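Local coordinates for protein pseudoaglycone deacetylase Dbv21 (PDB 3DFI) that probably removes, with the help of a bound zinc ion, the acetyl group from the A40926 pseudoaglycone during biosynthesis of this lipoglycopeptide antibiotic, at residues Leu11-His16 and Thr147-Cys152; Leu22-Ser27 and Arg180-Leu185; Asp128-Ile133 and Arg165-Leu170; Leu201-Pro206 and Thr260-Ile265. All coordinates share one frame; numbering follows the deposited sequence.

Contact 1: Leu11-His16 and Thr147-Cys152; sequences LAISPH and TLVLTC. With ZN (zinc ion), chain B.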
loop_
_atom_site.group_PDB
_atom_site.type_symbol
_atom_site.label_atom_id
_atom_site.label_comp_id
_atom_site.label_asym_id
_atom_site.label_seq_id
_atom_site.Cartn_x
_atom_site.Cartn_y
_atom_site.Cartn_z
ATOM N N LEU A 11 -10.444 4.343 3.596
ATOM C CA LEU A 11 -9.458 3.641 4.402
ATOM C C LEU A 11 -8.598 2.766 3.496
ATOM O O LEU A 11 -9.082 1.792 2.928
ATOM C CB LEU A 11 -10.129 2.792 5.468
ATOM C CG LEU A 11 -9.230 1.998 6.427
ATOM C CD1 LEU A 11 -8.244 2.889 7.259
ATOM C CD2 LEU A 11 -10.127 1.132 7.334
ATOM N N ALA A 12 -7.331 3.139 3.337
ATOM C CA ALA A 12 -6.404 2.312 2.571
ATOM C C ALA A 12 -5.591 1.449 3.533
ATOM O O ALA A 12 -5.097 1.952 4.550
ATOM C CB ALA A 12 -5.495 3.182 1.712
ATOM N N ILE A 13 -5.504 0.155 3.237
ATOM C CA ILE A 13 -4.737 -0.789 4.063
ATOM C C ILE A 13 -3.437 -1.133 3.340
ATOM O O ILE A 13 -3.446 -1.902 2.363
ATOM C CB ILE A 13 -5.539 -2.104 4.391
ATOM C CG1 ILE A 13 -6.997 -1.825 4.819
ATOM C CG2 ILE A 13 -4.805 -2.958 5.457
ATOM C CD1 ILE A 13 -7.133 -1.147 6.198
ATOM N N SER A 14 -2.328 -0.553 3.805
ATOM C CA SER A 14 -1.015 -0.756 3.163
ATOM C C SER A 14 -0.288 -1.898 3.893
ATOM O O SER A 14 -0.262 -1.904 5.131
ATOM C CB SER A 14 -0.179 0.524 3.233
ATOM O OG SER A 14 1.049 0.363 2.557
ATOM N N PRO A 15 0.266 -2.886 3.148
ATOM C CA PRO A 15 1.055 -3.913 3.839
ATOM C C PRO A 15 2.256 -3.336 4.606
ATOM O O PRO A 15 2.369 -3.559 5.812
ATOM C CB PRO A 15 1.472 -4.849 2.708
ATOM C CG PRO A 15 0.402 -4.639 1.661
ATOM C CD PRO A 15 0.137 -3.177 1.704
ATOM N N HIS A 16 3.085 -2.549 3.919
ATOM C CA HIS A 16 4.325 -1.982 4.454
ATOM C C HIS A 16 4.307 -0.455 4.359
ATOM O O HIS A 16 3.468 0.141 3.661
ATOM C CB HIS A 16 5.541 -2.479 3.643
ATOM C CG HIS A 16 5.677 -3.966 3.581
ATOM N ND1 HIS A 16 5.604 -4.670 2.395
ATOM C CD2 HIS A 16 5.894 -4.887 4.557
ATOM C CE1 HIS A 16 5.756 -5.961 2.645
ATOM N NE2 HIS A 16 5.946 -6.117 3.947
ATOM N N THR A 147 -16.295 4.775 3.732
ATOM C CA THR A 147 -17.273 4.490 2.658
ATOM C C THR A 147 -16.613 3.701 1.520
ATOM O O THR A 147 -17.272 3.217 0.621
ATOM C CB THR A 147 -17.885 5.805 2.112
ATOM O OG1 THR A 147 -16.832 6.666 1.654
ATOM C CG2 THR A 147 -18.652 6.528 3.216
ATOM N N LEU A 148 -15.286 3.603 1.573
ATOM C CA LEU A 148 -14.500 2.782 0.643
ATOM C C LEU A 148 -13.231 2.292 1.332
ATOM O O LEU A 148 -12.551 3.056 2.032
ATOM C CB LEU A 148 -14.124 3.587 -0.607
ATOM C CG LEU A 148 -13.192 2.977 -1.674
ATOM C CD1 LEU A 148 -13.909 1.904 -2.437
ATOM C CD2 LEU A 148 -12.722 4.093 -2.635
ATOM N N VAL A 149 -12.948 1.008 1.151
ATOM C CA VAL A 149 -11.686 0.400 1.582
ATOM C C VAL A 149 -10.830 0.003 0.373
ATOM O O VAL A 149 -11.348 -0.562 -0.572
ATOM C CB VAL A 149 -11.953 -0.862 2.456
ATOM C CG1 VAL A 149 -10.673 -1.685 2.661
ATOM C CG2 VAL A 149 -12.559 -0.461 3.836
ATOM N N LEU A 150 -9.526 0.295 0.429
ATOM C CA LEU A 150 -8.574 -0.130 -0.586
ATOM C C LEU A 150 -7.475 -0.980 0.027
ATOM O O LEU A 150 -7.012 -0.702 1.132
ATOM C CB LEU A 150 -7.912 1.090 -1.287
ATOM C CG LEU A 150 -8.904 2.123 -1.849
ATOM C CD1 LEU A 150 -8.171 3.391 -2.265
ATOM C CD2 LEU A 150 -9.661 1.539 -3.009
ATOM N N THR A 151 -7.025 -1.989 -0.713
ATOM C CA THR A 151 -5.770 -2.644 -0.382
ATOM C C THR A 151 -5.119 -3.173 -1.665
ATOM O O THR A 151 -5.645 -2.980 -2.749
ATOM C CB THR A 151 -5.910 -3.734 0.702
ATOM O OG1 THR A 151 -4.604 -4.090 1.180
ATOM C CG2 THR A 151 -6.636 -4.998 0.166
ATOM N N CYS A 152 -3.964 -3.812 -1.535
ATOM C CA CYS A 152 -3.192 -4.246 -2.697
ATOM C C CYS A 152 -3.784 -5.485 -3.331
ATOM O O CYS A 152 -4.351 -6.317 -2.652
ATOM C CB CYS A 152 -1.746 -4.533 -2.267
ATOM S SG CYS A 152 -1.617 -5.854 -0.977
HETATM ZN ZN ZN B . 5.267 -3.935 0.384
HETATM O O HOH W 1 7.039 -2.225 0.736
#

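Contact 2: Leu22-Ser27 and Arg180-Leu185; sequences LSVGAS and RLWQDL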
loop_
_atom_site.group_PDB
_atom_site.type_symbol
_atom_site.label_atom_id
_atom_site.label_comp_id
_atom_site.label_asym_id
_atom_site.label_seq_id
_atom_site.Cartn_x
_atom_site.Cartn_y
_atom_site.Cartn_z
ATOM N N LEU A 22 2.963 4.544 -2.987
ATOM C CA LEU A 22 3.576 4.147 -4.267
ATOM C C LEU A 22 2.532 3.735 -5.305
ATOM O O LEU A 22 2.709 3.963 -6.518
ATOM C CB LEU A 22 4.527 2.959 -4.058
ATOM C CG LEU A 22 5.928 3.171 -3.471
ATOM C CD1 LEU A 22 6.544 1.836 -3.056
ATOM C CD2 LEU A 22 6.783 3.876 -4.460
ATOM N N SER A 23 1.468 3.095 -4.826
ATOM C CA SER A 23 0.468 2.493 -5.721
ATOM C C SER A 23 -0.770 3.346 -5.937
ATOM O O SER A 23 -1.266 3.405 -7.052
ATOM C CB SER A 23 0.034 1.126 -5.215
ATOM O OG SER A 23 1.144 0.305 -4.969
ATOM N N VAL A 24 -1.288 3.970 -4.880
ATOM C CA VAL A 24 -2.525 4.782 -4.983
ATOM C C VAL A 24 -2.377 6.261 -4.525
ATOM O O VAL A 24 -3.363 6.988 -4.385
ATOM C CB VAL A 24 -3.759 4.031 -4.326
ATOM C CG1 VAL A 24 -3.479 3.648 -2.910
ATOM C CG2 VAL A 24 -5.019 4.846 -4.422
ATOM N N GLY A 25 -1.130 6.701 -4.342
ATOM C CA GLY A 25 -0.851 8.019 -3.793
ATOM C C GLY A 25 -1.527 9.171 -4.519
ATOM O O GLY A 25 -2.062 10.071 -3.873
ATOM N N ALA A 26 -1.501 9.162 -5.851
ATOM C CA ALA A 26 -2.183 10.213 -6.624
ATOM C C ALA A 26 -3.733 10.192 -6.487
ATOM O O ALA A 26 -4.367 11.236 -6.388
ATOM C CB ALA A 26 -1.753 10.167 -8.099
ATOM N N SER A 27 -4.332 9.010 -6.472
ATOM C CA SER A 27 -5.791 8.883 -6.269
ATOM C C SER A 27 -6.164 9.326 -4.848
ATOM O O SER A 27 -7.211 9.932 -4.630
ATOM C CB SER A 27 -6.255 7.447 -6.471
ATOM O OG SER A 27 -6.064 7.023 -7.808
ATOM N N ARG A 180 -11.846 -2.139 -3.255
ATOM C CA ARG A 180 -11.075 -2.231 -4.506
ATOM C C ARG A 180 -9.627 -2.679 -4.209
ATOM O O ARG A 180 -9.056 -2.402 -3.146
ATOM C CB ARG A 180 -11.074 -0.886 -5.242
ATOM C CG ARG A 180 -12.496 -0.440 -5.666
ATOM C CD ARG A 180 -12.459 0.746 -6.622
ATOM N NE ARG A 180 -12.014 0.354 -7.962
ATOM C CZ ARG A 180 -12.823 0.055 -8.978
ATOM N NH1 ARG A 180 -12.308 -0.294 -10.148
ATOM N NH2 ARG A 180 -14.146 0.111 -8.839
ATOM N N LEU A 181 -9.054 -3.407 -5.146
ATOM C CA LEU A 181 -7.709 -3.888 -5.013
ATOM C C LEU A 181 -6.888 -3.106 -6.012
ATOM O O LEU A 181 -7.252 -3.018 -7.192
ATOM C CB LEU A 181 -7.649 -5.397 -5.290
ATOM C CG LEU A 181 -8.447 -6.304 -4.326
ATOM C CD1 LEU A 181 -8.210 -7.756 -4.616
ATOM C CD2 LEU A 181 -8.125 -5.997 -2.851
ATOM N N TRP A 182 -5.777 -2.534 -5.540
ATOM C CA TRP A 182 -4.889 -1.758 -6.402
ATOM C C TRP A 182 -3.751 -2.557 -7.051
ATOM O O TRP A 182 -3.362 -3.612 -6.567
ATOM C CB TRP A 182 -4.332 -0.538 -5.666
ATOM C CG TRP A 182 -3.270 -0.810 -4.573
ATOM C CD1 TRP A 182 -2.040 -1.421 -4.730
ATOM C CD2 TRP A 182 -3.350 -0.436 -3.179
ATOM N NE1 TRP A 182 -1.359 -1.441 -3.516
ATOM C CE2 TRP A 182 -2.137 -0.846 -2.556
ATOM C CE3 TRP A 182 -4.335 0.202 -2.395
ATOM C CZ2 TRP A 182 -1.887 -0.642 -1.178
ATOM C CZ3 TRP A 182 -4.074 0.428 -1.041
ATOM C CH2 TRP A 182 -2.867 -0.015 -0.441
ATOM N N GLN A 183 -3.216 -2.017 -8.143
ATOM C CA GLN A 183 -2.082 -2.600 -8.846
ATOM C C GLN A 183 -0.820 -2.146 -8.108
ATOM O O GLN A 183 -0.500 -0.937 -8.131
ATOM C CB GLN A 183 -2.071 -2.052 -10.272
ATOM C CG GLN A 183 -1.071 -2.678 -11.254
ATOM C CD GLN A 183 -1.055 -1.956 -12.584
ATOM O OE1 GLN A 183 -0.844 -0.726 -12.583
ATOM N NE2 GLN A 183 -1.244 -2.612 -13.634
ATOM N N ASP A 184 -0.112 -3.097 -7.484
ATOM C CA ASP A 184 1.073 -2.808 -6.642
ATOM C C ASP A 184 2.146 -2.142 -7.488
ATOM O O ASP A 184 2.455 -2.648 -8.544
ATOM C CB ASP A 184 1.640 -4.114 -6.050
ATOM C CG ASP A 184 0.565 -4.947 -5.295
ATOM O OD1 ASP A 184 -0.452 -5.381 -5.921
ATOM O OD2 ASP A 184 0.757 -5.157 -4.078
ATOM N N LEU A 185 2.734 -1.038 -7.008
ATOM C CA LEU A 185 3.779 -0.350 -7.780
ATOM C C LEU A 185 5.048 -0.216 -6.933
ATOM O O LEU A 185 4.956 -0.105 -5.739
ATOM C CB LEU A 185 3.285 1.017 -8.276
ATOM C CG LEU A 185 2.234 0.995 -9.400
ATOM C CD1 LEU A 185 1.610 2.382 -9.644
ATOM C CD2 LEU A 185 2.826 0.390 -10.692
HETATM O O HOH W 2 -1.650 1.376 -8.779
#

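Contact 3: Asp128-Ile133 and Arg165-Leu170; sequences DLVAAI and RDATLL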
loop_
_atom_site.group_PDB
_atom_site.type_symbol
_atom_site.label_atom_id
_atom_site.label_comp_id
_atom_site.label_asym_id
_atom_site.label_seq_id
_atom_site.Cartn_x
_atom_site.Cartn_y
_atom_site.Cartn_z
ATOM N N ASP A 128 -3.124 -18.116 11.183
ATOM C CA ASP A 128 -3.095 -17.376 12.446
ATOM C C ASP A 128 -2.787 -15.898 12.205
ATOM O O ASP A 128 -3.365 -15.020 12.855
ATOM C CB ASP A 128 -2.083 -17.984 13.424
ATOM C CG ASP A 128 -2.589 -19.269 14.096
ATOM O OD1 ASP A 128 -3.646 -19.818 13.700
ATOM O OD2 ASP A 128 -1.911 -19.733 15.042
ATOM N N LEU A 129 -1.885 -15.623 11.261
ATOM C CA LEU A 129 -1.511 -14.252 10.954
ATOM C C LEU A 129 -2.667 -13.503 10.281
ATOM O O LEU A 129 -3.032 -12.408 10.721
ATOM C CB LEU A 129 -0.252 -14.209 10.081
ATOM C CG LEU A 129 0.269 -12.816 9.686
ATOM C CD1 LEU A 129 0.740 -12.024 10.917
ATOM C CD2 LEU A 129 1.368 -12.910 8.623
ATOM N N VAL A 130 -3.238 -14.096 9.231
ATOM C CA VAL A 130 -4.388 -13.506 8.537
ATOM C C VAL A 130 -5.531 -13.165 9.499
ATOM O O VAL A 130 -6.109 -12.083 9.425
ATOM C CB VAL A 130 -4.911 -14.409 7.381
ATOM C CG1 VAL A 130 -6.220 -13.850 6.780
ATOM C CG2 VAL A 130 -3.851 -14.543 6.290
ATOM N N ALA A 131 -5.836 -14.088 10.407
ATOM C CA ALA A 131 -6.946 -13.912 11.348
ATOM C C ALA A 131 -6.648 -12.770 12.334
ATOM O O ALA A 131 -7.535 -11.963 12.643
ATOM C CB ALA A 131 -7.242 -15.218 12.077
ATOM N N ALA A 132 -5.391 -12.691 12.785
ATOM C CA ALA A 132 -4.934 -11.614 13.664
ATOM C C ALA A 132 -4.992 -10.261 12.963
ATOM O O ALA A 132 -5.432 -9.265 13.554
ATOM C CB ALA A 132 -3.490 -11.880 14.165
ATOM N N ILE A 133 -4.523 -10.222 11.720
ATOM C CA ILE A 133 -4.576 -9.012 10.933
ATOM C C ILE A 133 -6.025 -8.587 10.689
ATOM O O ILE A 133 -6.367 -7.423 10.869
ATOM C CB ILE A 133 -3.843 -9.173 9.566
ATOM C CG1 ILE A 133 -2.343 -9.393 9.767
ATOM C CG2 ILE A 133 -4.100 -7.957 8.666
ATOM C CD1 ILE A 133 -1.623 -9.720 8.460
ATOM N N ARG A 165 -3.973 -8.395 1.978
ATOM C CA ARG A 165 -5.100 -8.488 1.048
ATOM C C ARG A 165 -6.185 -9.444 1.556
ATOM O O ARG A 165 -7.371 -9.068 1.640
ATOM C CB ARG A 165 -4.608 -8.935 -0.348
ATOM C CG ARG A 165 -5.731 -9.095 -1.376
ATOM C CD ARG A 165 -5.254 -9.878 -2.580
ATOM N NE ARG A 165 -5.006 -11.269 -2.197
ATOM C CZ ARG A 165 -4.480 -12.185 -2.997
ATOM N NH1 ARG A 165 -4.138 -11.856 -4.223
ATOM N NH2 ARG A 165 -4.285 -13.423 -2.558
ATOM N N ASP A 166 -5.776 -10.672 1.890
ATOM C CA ASP A 166 -6.709 -11.716 2.296
ATOM C C ASP A 166 -7.482 -11.318 3.564
ATOM O O ASP A 166 -8.710 -11.513 3.660
ATOM C CB ASP A 166 -5.976 -13.057 2.468
ATOM C CG ASP A 166 -5.538 -13.678 1.111
ATOM O OD1 ASP A 166 -5.697 -13.030 0.043
ATOM O OD2 ASP A 166 -5.055 -14.834 1.111
ATOM N N ALA A 167 -6.750 -10.742 4.521
ATOM C CA ALA A 167 -7.352 -10.261 5.765
ATOM C C ALA A 167 -8.325 -9.104 5.507
ATOM O O ALA A 167 -9.387 -9.060 6.118
ATOM C CB ALA A 167 -6.255 -9.830 6.771
ATOM N N THR A 168 -7.955 -8.200 4.584
ATOM C CA THR A 168 -8.786 -7.049 4.238
ATOM C C THR A 168 -10.080 -7.493 3.543
ATOM O O THR A 168 -11.166 -6.980 3.846
ATOM C CB THR A 168 -8.038 -5.999 3.368
ATOM O OG1 THR A 168 -6.803 -5.608 3.989
ATOM C CG2 THR A 168 -8.933 -4.754 3.150
ATOM N N LEU A 169 -9.989 -8.487 2.664
ATOM C CA LEU A 169 -11.203 -9.020 2.002
ATOM C C LEU A 169 -12.234 -9.563 2.991
ATOM O O LEU A 169 -13.433 -9.303 2.868
ATOM C CB LEU A 169 -10.839 -10.098 0.976
ATOM C CG LEU A 169 -10.154 -9.576 -0.301
ATOM C CD1 LEU A 169 -9.321 -10.676 -0.954
ATOM C CD2 LEU A 169 -11.211 -9.036 -1.295
ATOM N N LEU A 170 -11.764 -10.331 3.965
ATOM C CA LEU A 170 -12.617 -10.835 5.053
ATOM C C LEU A 170 -13.218 -9.720 5.939
ATOM O O LEU A 170 -14.402 -9.756 6.305
ATOM C CB LEU A 170 -11.812 -11.820 5.920
ATOM C CG LEU A 170 -11.535 -13.202 5.317
ATOM C CD1 LEU A 170 -10.415 -13.900 6.079
ATOM C CD2 LEU A 170 -12.802 -14.068 5.279
#

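Contact 4: Leu201-Pro206 and Thr260-Ile265; sequences LRLGSP and TTWPVI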
loop_
_atom_site.group_PDB
_atom_site.type_symbol
_atom_site.label_atom_id
_atom_site.label_comp_id
_atom_site.label_asym_id
_atom_site.label_seq_id
_atom_site.Cartn_x
_atom_site.Cartn_y
_atom_site.Cartn_z
ATOM N N LEU A 201 -13.330 -16.296 -5.463
ATOM C CA LEU A 201 -13.154 -14.899 -5.854
ATOM C C LEU A 201 -12.454 -14.759 -7.214
ATOM O O LEU A 201 -11.581 -15.574 -7.567
ATOM C CB LEU A 201 -12.323 -14.132 -4.793
ATOM C CG LEU A 201 -12.727 -14.134 -3.304
ATOM C CD1 LEU A 201 -11.778 -13.219 -2.521
ATOM C CD2 LEU A 201 -14.148 -13.648 -3.110
ATOM N N ARG A 202 -12.840 -13.732 -7.972
ATOM C CA ARG A 202 -12.060 -13.290 -9.160
ATOM C C ARG A 202 -12.144 -11.762 -9.285
ATOM O O ARG A 202 -13.010 -11.127 -8.669
ATOM C CB ARG A 202 -12.464 -14.015 -10.464
ATOM C CG ARG A 202 -13.693 -13.455 -11.159
ATOM C CD ARG A 202 -14.037 -14.114 -12.498
ATOM N NE ARG A 202 -15.328 -13.576 -12.931
ATOM C CZ ARG A 202 -16.515 -14.138 -12.691
ATOM N NH1 ARG A 202 -16.609 -15.328 -12.111
ATOM N NH2 ARG A 202 -17.611 -13.518 -13.080
ATOM N N LEU A 203 -11.233 -11.174 -10.053
ATOM C CA LEU A 203 -11.204 -9.725 -10.249
ATOM C C LEU A 203 -12.266 -9.311 -11.248
ATOM O O LEU A 203 -12.467 -9.981 -12.264
ATOM C CB LEU A 203 -9.817 -9.256 -10.778
ATOM C CG LEU A 203 -8.597 -9.484 -9.867
ATOM C CD1 LEU A 203 -7.309 -9.095 -10.604
ATOM C CD2 LEU A 203 -8.684 -8.737 -8.539
ATOM N N GLY A 204 -12.930 -8.191 -10.975
ATOM C CA GLY A 204 -13.833 -7.590 -11.975
ATOM C C GLY A 204 -12.985 -6.937 -13.046
ATOM O O GLY A 204 -11.769 -7.152 -13.081
ATOM N N SER A 205 -13.590 -6.134 -13.916
ATOM C CA SER A 205 -12.793 -5.455 -14.940
ATOM C C SER A 205 -11.929 -4.322 -14.327
ATOM O O SER A 205 -12.356 -3.647 -13.378
ATOM C CB SER A 205 -13.670 -5.012 -16.142
ATOM O OG SER A 205 -14.055 -3.650 -16.064
ATOM N N PRO A 206 -10.692 -4.150 -14.826
ATOM C CA PRO A 206 -9.816 -3.120 -14.259
ATOM C C PRO A 206 -10.339 -1.715 -14.547
ATOM O O PRO A 206 -10.953 -1.497 -15.587
ATOM C CB PRO A 206 -8.479 -3.338 -14.994
ATOM C CG PRO A 206 -8.862 -4.033 -16.302
ATOM C CD PRO A 206 -10.044 -4.899 -15.926
ATOM N N THR A 260 -4.389 1.969 -11.561
ATOM C CA THR A 260 -5.357 0.893 -11.832
ATOM C C THR A 260 -5.817 0.217 -10.549
ATOM O O THR A 260 -5.003 -0.105 -9.665
ATOM C CB THR A 260 -4.723 -0.183 -12.737
ATOM O OG1 THR A 260 -4.301 0.420 -13.955
ATOM C CG2 THR A 260 -5.688 -1.305 -13.050
ATOM N N THR A 261 -7.122 -0.011 -10.452
ATOM C CA THR A 261 -7.685 -0.834 -9.374
ATOM C C THR A 261 -8.719 -1.776 -9.958
ATOM O O THR A 261 -9.184 -1.540 -11.073
ATOM C CB THR A 261 -8.342 0.001 -8.250
ATOM O OG1 THR A 261 -9.510 0.667 -8.747
ATOM C CG2 THR A 261 -7.370 1.019 -7.650
ATOM N N TRP A 262 -9.088 -2.826 -9.198
ATOM C CA TRP A 262 -10.137 -3.758 -9.618
ATOM C C TRP A 262 -11.170 -3.955 -8.511
ATOM O O TRP A 262 -10.801 -4.017 -7.322
ATOM C CB TRP A 262 -9.588 -5.154 -9.933
ATOM C CG TRP A 262 -8.581 -5.314 -11.000
ATOM C CD1 TRP A 262 -8.793 -5.776 -12.274
ATOM C CD2 TRP A 262 -7.162 -5.074 -10.888
ATOM N NE1 TRP A 262 -7.605 -5.823 -12.951
ATOM C CE2 TRP A 262 -6.589 -5.410 -12.124
ATOM C CE3 TRP A 262 -6.329 -4.627 -9.851
ATOM C CZ2 TRP A 262 -5.215 -5.286 -12.375
ATOM C CZ3 TRP A 262 -4.968 -4.506 -10.091
ATOM C CH2 TRP A 262 -4.422 -4.829 -11.354
ATOM N N PRO A 263 -12.457 -4.109 -8.891
ATOM C CA PRO A 263 -13.421 -4.571 -7.899
ATOM C C PRO A 263 -13.321 -6.097 -7.785
ATOM O O PRO A 263 -12.680 -6.738 -8.618
ATOM C CB PRO A 263 -14.777 -4.172 -8.503
ATOM C CG PRO A 263 -14.563 -4.219 -9.973
ATOM C CD PRO A 263 -13.087 -3.920 -10.221
ATOM N N VAL A 264 -13.961 -6.671 -6.775
ATOM C CA VAL A 264 -13.838 -8.105 -6.546
ATOM C C VAL A 264 -15.217 -8.723 -6.605
ATOM O O VAL A 264 -16.161 -8.213 -6.006
ATOM C CB VAL A 264 -13.159 -8.407 -5.186
ATOM C CG1 VAL A 264 -13.019 -9.901 -4.960
ATOM C CG2 VAL A 264 -11.779 -7.757 -5.147
ATOM N N ILE A 265 -15.325 -9.809 -7.354
ATOM C CA ILE A 265 -16.564 -10.493 -7.484
ATOM C C ILE A 265 -16.446 -11.853 -6.776
ATOM O O ILE A 265 -15.493 -12.608 -6.989
ATOM C CB ILE A 265 -17.042 -10.568 -8.997
ATOM C CG1 ILE A 265 -15.985 -11.122 -9.929
ATOM C CG2 ILE A 265 -17.268 -9.170 -9.569
ATOM C CD1 ILE A 265 -16.327 -10.818 -11.437
#

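Contact 1: Leu11-His16 and Thr147-Cys152
T151 turns its hydroxyl across to I13, where OG1 donates to I13 O over 2.7 Å. Its OG1 stands opposite the backbone N about the first torsion (chi1 -166°), which swings the oxygen beside the neighbouring strand, where threonine can take over a bond the backbone would otherwise supply. Further back the main chains bond directly: L11 N reaches L148 O, L150 N reaches L11 O, and I13 N meets L150 O at 2.7 Å. L11, I13, V149 and T151 share one sheet face, with I13 CG1 alongside V149 CG1 at 4.3 Å. I13, V149 and T151 are beta-branched, which suits extended strands; small A12 and isobutyl-bearing L150 occupy the other face. These are adjacent parallel strands at the centre of a Rossmann-like alpha/beta sheet, and the metal site sits past their C-terminal ends, as is usual in such folds. There P15 presses CG against C152 SG at 3.5 Å, while its CB lies above one face of the H16 ring, toward the rim. H16 binds zinc through ND1 at 2.2 Å, and D19 and H161 are further ligands. Its NE2 bonds to D160, which, with the metal bond, would hold the ring's rotation.

Contact 2: Leu22-Ser27 and Arg180-Leu185
The polar link between helix residue S23 and the loop is a single, somewhat bent hydrogen bond: L185 N donates to S23 OG over 2.9 Å. The same hydroxyl is bonded to D19 O in the preceding turn, so a serine, small and able to both give and accept, satisfies two backbone groups. A water adds a second bridge, donating to S23 O and to Q183 O, each at 2.7 Å. Next come CH-pi contacts. W182 takes chi1 72°, with CG between its backbone N and carbonyl carbon, and offers one face of the indole to the helix. S23 CB lies over the five-membered ring, 3.6 Å from its centroid. On the same side V24 CG1 comes obliquely to the six-membered ring, 3.6 Å from CE3. Van der Waals packing finishes the join, as L185 CB rests 3.5 Å from L22 O, a carbonyl bonded to K219 NZ. D184, between these anchored residues, instead turns to H161, giving OD2 to its ND1, a second-shell bond that probably orients this zinc ligand. The helix following the first strand thus meets the loop leaving a later parallel strand, the place where alpha/beta enzymes of this kind build their active site.

Contact 3: Asp128-Ile133 and Arg165-Leu170
V130 lays its CG1 methyl over the backbone of A167, reaching CA and N at 3.9 Å. The branch stands opposite its own backbone N (chi1 173°), and the same methyl also borders D166 CB and, in another direction, L170 CD1, at 4.3 Å. The methyl of A167 rests against two groups of the other helix, V130 O at 3.5 Å and I133 CG2 at 3.4 Å. The second of these is tighter than ordinary carbon contact, so the helices are pressed firmly together here. Alanine is the fitting residue at this spot, because a single methyl lets the two axes come within 8.4 Å while they cross at -48°. Helix 159-174 lies on the central sheet, where T168 touches V149 and T151, and helix 126-144 packs against that helix. At the flank R165 forms a side-on salt bridge with D166, NE and NH2 both donating to OD1, the NE bond measuring 2.9 Å. Its NH1 and NH2 also donate to the backbone carbonyls V153 O and E196 O, tying the helix to neighbouring loops. Between these two segments the contact is apolar, so its hold rests on close fit and burial of methyl groups and carries little directional preference.

Contact 4: Leu201-Pro206 and Thr260-Ile265
R202 and I265 each set the first branch of the side chain between backbone N and carbonyl carbon, with chi1 82° for R202 CG and 52° for I265 CG1, and this crowded position brings the two together on one face of the sheet. I265 CG1 then lies over one face of the guanidinium, and its CD1 comes 3.3 Å from R202 NE. R202 also touches a crystal neighbour, so its pose may owe something to the lattice. Beneath them the backbones form a hydrogen-bonded antiparallel pair, with R202 N to I265 O and I265 N to R202 O, both 3.0 Å. L203 and V264 make the next, non-hydrogen-bonded pair. L203 CD1 stands almost squarely over the five-membered ring of W262, 3.9 Å from the centroid, while T260 CG2 covers the opposite face. At the ring edge, G204 O lies in plane, 3.4 Å from CD1. P206 CB comes in obliquely to NE1 at 3.3 Å. Glycine suits position 204, since its bare CA can pass close to the P263 ring. Its N donates to P263 O over 2.8 Å, from well above the carbonyl plane; P263 has no N-H to answer with. The chemistry is thus divided: backbone bonds set the strand register, whereas the indole, aliphatic and proline surfaces pack at the sheet edge, presumably by dispersion, with a flat cation resting on an aliphatic branch.

In the fold
Contacts 1, 2 and 4 reach one mixed sheet, in which strands 9-14, 148-152, 179-182, 258-266 and 201-210 lie side by side. Contact 1 holds its centre, contact 2 adds the next strand and the helix 19-33, and contact 4 closes the antiparallel edge. Centre to centre, contact 1 is about 9 Å from contact 2, 13 Å from contact 3 and 15 Å from contact 4. Contact 3 pairs helices 126-144 and 159-174. Along the chain, contact 1 crosses contacts 2 and 3, contact 3 is nested inside contact 2, and contact 4 comes last. H16 of contact 1 binds the zinc and D184 of contact 2 bonds to its ligand H161, so these two converge on the metal site.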